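Local coordinates for protein kcn28 (Kitasatospora, PDB 6J31) that is of unconfirmed function but has the two-domain GT-B fold and a C-terminal region related to the erythromycin biosynthesis protein CIII family, at residues A[91-96]-A[118-123]. Numbering follows the deposited sequence.
Sequences QLRAAY and MNWGIP
Two neighbouring helices of the N-terminal Rossmann-like domain of this GT-B protein meet here at their C-terminal ends. Trp-120, near the C-terminal end of helix 112-120, reaches across to Arg-93 and Tyr-96 at the end of helix 74-96. The nearest CA atoms, those of Arg-93 and Asn-119, are 9.9 Å apart, and the indole spans the distance to reach the backbone of helix 74-96. The six-membered part of the indole leads. Trp-120 CZ3 lies 3.6 Å from Tyr-96 CB, which meets the ring at its edge. Trp-120 CH2 comes within 3.4 Å of Tyr-96 C, while Arg-93 O also lies at the indole edge. The aliphatic part of Arg-93 runs past the same end of the ring, with CG 4.1 Å from Trp-120 CZ2. Arg-93 sends CG out opposite its backbone N (chi1 -174°), and a bend at chi3 (-48°) turns the guanidinium toward helix 112-120. There its edge faces the amide of Asn-119. The guanidinium is nearly perpendicular to the indole plane (89°), so the two groups do not stack. One water accepts a hydrogen bond from Trp-120 NE1 at 3.0 Å and a weak one from Arg-93 NH1 at 3.5 Å. It thus bridges the polar edges of both groups. Just beyond Trp-120, Gly-121 has positive phi and leaves the helix in a Schellman motif. The chain then turns toward strand 124-128. Arg-100, from the loop after helix 74-96, makes a cation-pi contact with the indole. The Tyr-96 ring meets Phe-104 of strand 103-107 edge-to-face, and its OH is hydrogen-bonded to Thr-36 OG1 of strand 34-39. Helix 74-96 packs against the N-terminal parallel sheet, and Leu-92 also touches Leu-116 of helix 112-120 alongside.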
ATOM      1  N   GLN A  91     -20.580  12.289  -8.141  1.00 29.85           N
ATOM      2  CA  GLN A  91     -21.183  11.395  -7.158  1.00 30.41           C
ATOM      3  C   GLN A  91     -20.898  11.861  -5.739  1.00 30.12           C
ATOM      4  O   GLN A  91     -21.802  11.880  -4.896  1.00 31.89           O
ATOM      5  CB  GLN A  91     -20.685   9.973  -7.370  1.00 31.08           C
ATOM      6  CG  GLN A  91     -21.059   9.415  -8.718  1.00 31.46           C
ATOM      7  CD  GLN A  91     -20.618   7.990  -8.877  1.00 29.38           C
ATOM      8  OE1 GLN A  91     -21.170   7.093  -8.249  1.00 29.63           O
ATOM      9  NE2 GLN A  91     -19.634   7.766  -9.739  1.00 25.00           N
ATOM     10  N   LEU A  92     -19.658  12.269  -5.467  1.00 29.47           N
ATOM     11  CA  LEU A  92     -19.333  12.811  -4.153  1.00 28.00           C
ATOM     12  C   LEU A  92     -20.112  14.089  -3.884  1.00 28.70           C
ATOM     13  O   LEU A  92     -20.582  14.312  -2.762  1.00 29.08           O
ATOM     14  CB  LEU A  92     -17.833  13.072  -4.057  1.00 27.94           C
ATOM     15  CG  LEU A  92     -16.913  11.856  -4.051  1.00 26.65           C
ATOM     16  CD1 LEU A  92     -15.481  12.321  -3.921  1.00 26.66           C
ATOM     17  CD2 LEU A  92     -17.278  10.906  -2.924  1.00 24.71           C
ATOM     18  N   ARG A  93     -20.243  14.952  -4.895  1.00 30.94           N
ATOM     19  CA  ARG A  93     -20.993  16.190  -4.715  1.00 32.25           C
ATOM     20  C   ARG A  93     -22.444  15.900  -4.360  1.00 31.56           C
ATOM     21  O   ARG A  93     -22.994  16.493  -3.425  1.00 31.84           O
ATOM     22  CB  ARG A  93     -20.913  17.047  -5.982  1.00 33.56           C
ATOM     23  CG  ARG A  93     -21.538  18.440  -5.850  1.00 35.54           C
ATOM     24  CD  ARG A  93     -21.428  19.240  -7.154  1.00 36.02           C
ATOM     25  NE  ARG A  93     -20.073  19.208  -7.708  1.00 35.75           N
ATOM     26  CZ  ARG A  93     -19.091  20.039  -7.366  1.00 35.60           C
ATOM     27  NH1 ARG A  93     -19.295  20.992  -6.463  1.00 36.41           N
ATOM     28  NH2 ARG A  93     -17.899  19.916  -7.935  1.00 36.21           N
ATOM     29  N   ALA A  94     -23.066  14.958  -5.071  1.00 30.96           N
ATOM     30  CA  ALA A  94     -24.465  14.629  -4.816  1.00 30.82           C
ATOM     31  C   ALA A  94     -24.658  14.060  -3.415  1.00 30.35           C
ATOM     32  O   ALA A  94     -25.633  14.394  -2.729  1.00 30.85           O
ATOM     33  CB  ALA A  94     -24.968  13.649  -5.875  1.00 30.30           C
ATOM     34  N   ALA A  95     -23.747  13.193  -2.974  1.00 28.39           N
ATOM     35  CA  ALA A  95     -23.907  12.550  -1.674  1.00 30.00           C
ATOM     36  C   ALA A  95     -23.768  13.545  -0.523  1.00 29.54           C
ATOM     37  O   ALA A  95     -24.486  13.443   0.477  1.00 28.83           O
ATOM     38  CB  ALA A  95     -22.899  11.412  -1.525  1.00 31.02           C
ATOM     39  N   TYR A  96     -22.848  14.506  -0.634  1.00 28.77           N
ATOM     40  CA  TYR A  96     -22.508  15.372   0.490  1.00 28.57           C
ATOM     41  C   TYR A  96     -23.069  16.783   0.382  1.00 30.59           C
ATOM     42  O   TYR A  96     -22.835  17.588   1.289  1.00 29.81           O
ATOM     43  CB  TYR A  96     -20.985  15.446   0.649  1.00 28.41           C
ATOM     44  CG  TYR A  96     -20.368  14.194   1.228  1.00 27.51           C
ATOM     45  CD1 TYR A  96     -20.477  13.907   2.583  1.00 25.56           C
ATOM     46  CD2 TYR A  96     -19.689  13.293   0.419  1.00 27.24           C
ATOM     47  CE1 TYR A  96     -19.915  12.766   3.118  1.00 25.32           C
ATOM     48  CE2 TYR A  96     -19.127  12.149   0.943  1.00 25.97           C
ATOM     49  CZ  TYR A  96     -19.241  11.888   2.293  1.00 25.51           C
ATOM     50  OH  TYR A  96     -18.681  10.745   2.820  1.00 25.73           O
ATOM     51  N   MET A 118     -12.165  21.978  -1.914  1.00 33.64           N
ATOM     52  CA  MET A 118     -11.821  23.330  -2.339  1.00 34.94           C
ATOM     53  C   MET A 118     -13.066  24.125  -2.729  1.00 34.31           C
ATOM     54  O   MET A 118     -13.176  25.313  -2.406  1.00 32.98           O
ATOM     55  CB  MET A 118     -10.822  23.262  -3.493  1.00 37.03           C
ATOM     56  CG  MET A 118      -9.415  22.884  -3.041  1.00 39.26           C
ATOM     57  SD  MET A 118      -8.350  22.312  -4.376  1.00 42.16           S
ATOM     58  CE  MET A 118      -7.838  23.878  -5.081  1.00 41.18           C
ATOM     59  N   ASN A 119     -14.028  23.477  -3.395  1.00 34.99           N
ATOM     60  CA  ASN A 119     -15.263  24.157  -3.782  1.00 36.16           C
ATOM     61  C   ASN A 119     -16.032  24.659  -2.561  1.00 34.53           C
ATOM     62  O   ASN A 119     -16.599  25.757  -2.584  1.00 34.52           O
ATOM     63  CB  ASN A 119     -16.153  23.218  -4.602  1.00 40.19           C
ATOM     64  CG  ASN A 119     -15.623  22.959  -6.008  1.00 43.92           C
ATOM     65  OD1 ASN A 119     -14.788  23.697  -6.523  1.00 44.43           O
ATOM     66  ND2 ASN A 119     -16.121  21.900  -6.636  1.00 46.80           N
ATOM     67  N   TRP A 120     -16.070  23.866  -1.491  1.00 32.94           N
ATOM     68  CA  TRP A 120     -16.903  24.148  -0.330  1.00 31.48           C
ATOM     69  C   TRP A 120     -16.147  24.791   0.822  1.00 32.95           C
ATOM     70  O   TRP A 120     -16.731  24.987   1.893  1.00 31.99           O
ATOM     71  CB  TRP A 120     -17.576  22.865   0.158  1.00 30.36           C
ATOM     72  CG  TRP A 120     -18.571  22.292  -0.793  1.00 30.75           C
ATOM     73  CD1 TRP A 120     -19.128  22.913  -1.874  1.00 29.04           C
ATOM     74  CD2 TRP A 120     -19.173  20.996  -0.720  1.00 30.16           C
ATOM     75  NE1 TRP A 120     -20.026  22.074  -2.489  1.00 28.94           N
ATOM     76  CE2 TRP A 120     -20.074  20.892  -1.796  1.00 29.74           C
ATOM     77  CE3 TRP A 120     -19.030  19.910   0.149  1.00 29.49           C
ATOM     78  CZ2 TRP A 120     -20.831  19.745  -2.026  1.00 29.11           C
ATOM     79  CZ3 TRP A 120     -19.778  18.771  -0.085  1.00 29.69           C
ATOM     80  CH2 TRP A 120     -20.665  18.696  -1.164  1.00 29.69           C
ATOM     81  N   GLY A 121     -14.879  25.136   0.628  1.00 35.85           N
ATOM     82  CA  GLY A 121     -14.092  25.723   1.701  1.00 36.37           C
ATOM     83  C   GLY A 121     -13.960  24.825   2.912  1.00 37.08           C
ATOM     84  O   GLY A 121     -14.002  25.307   4.052  1.00 37.51           O
ATOM     85  N   ILE A 122     -13.781  23.528   2.688  1.00 34.57           N
ATOM     86  CA  ILE A 122     -13.647  22.555   3.765  1.00 32.57           C
ATOM     87  C   ILE A 122     -12.201  22.071   3.748  1.00 30.94           C
ATOM     88  O   ILE A 122     -11.644  21.850   2.662  1.00 33.39           O
ATOM     89  CB  ILE A 122     -14.650  21.400   3.592  1.00 31.51           C
ATOM     90  CG1 ILE A 122     -16.076  21.946   3.520  1.00 33.48           C
ATOM     91  CG2 ILE A 122     -14.567  20.403   4.736  1.00 29.93           C
ATOM     92  CD1 ILE A 122     -17.124  20.891   3.263  1.00 33.66           C
ATOM     93  N   PRO A 123     -11.547  21.927   4.900  1.00 28.48           N
ATOM     94  CA  PRO A 123     -10.181  21.387   4.909  1.00 28.03           C
ATOM     95  C   PRO A 123     -10.160  19.921   4.494  1.00 29.95           C
ATOM     96  O   PRO A 123     -11.112  19.171   4.724  1.00 31.69           O
ATOM     97  CB  PRO A 123      -9.725  21.566   6.364  1.00 28.13           C
ATOM     98  CG  PRO A 123     -10.975  21.770   7.155  1.00 30.34           C
ATOM     99  CD  PRO A 123     -11.998  22.359   6.232  1.00 29.27           C
TER
HETATM  100  O   HOH W   1     -22.094  21.947  -4.659  1.00 44.37           O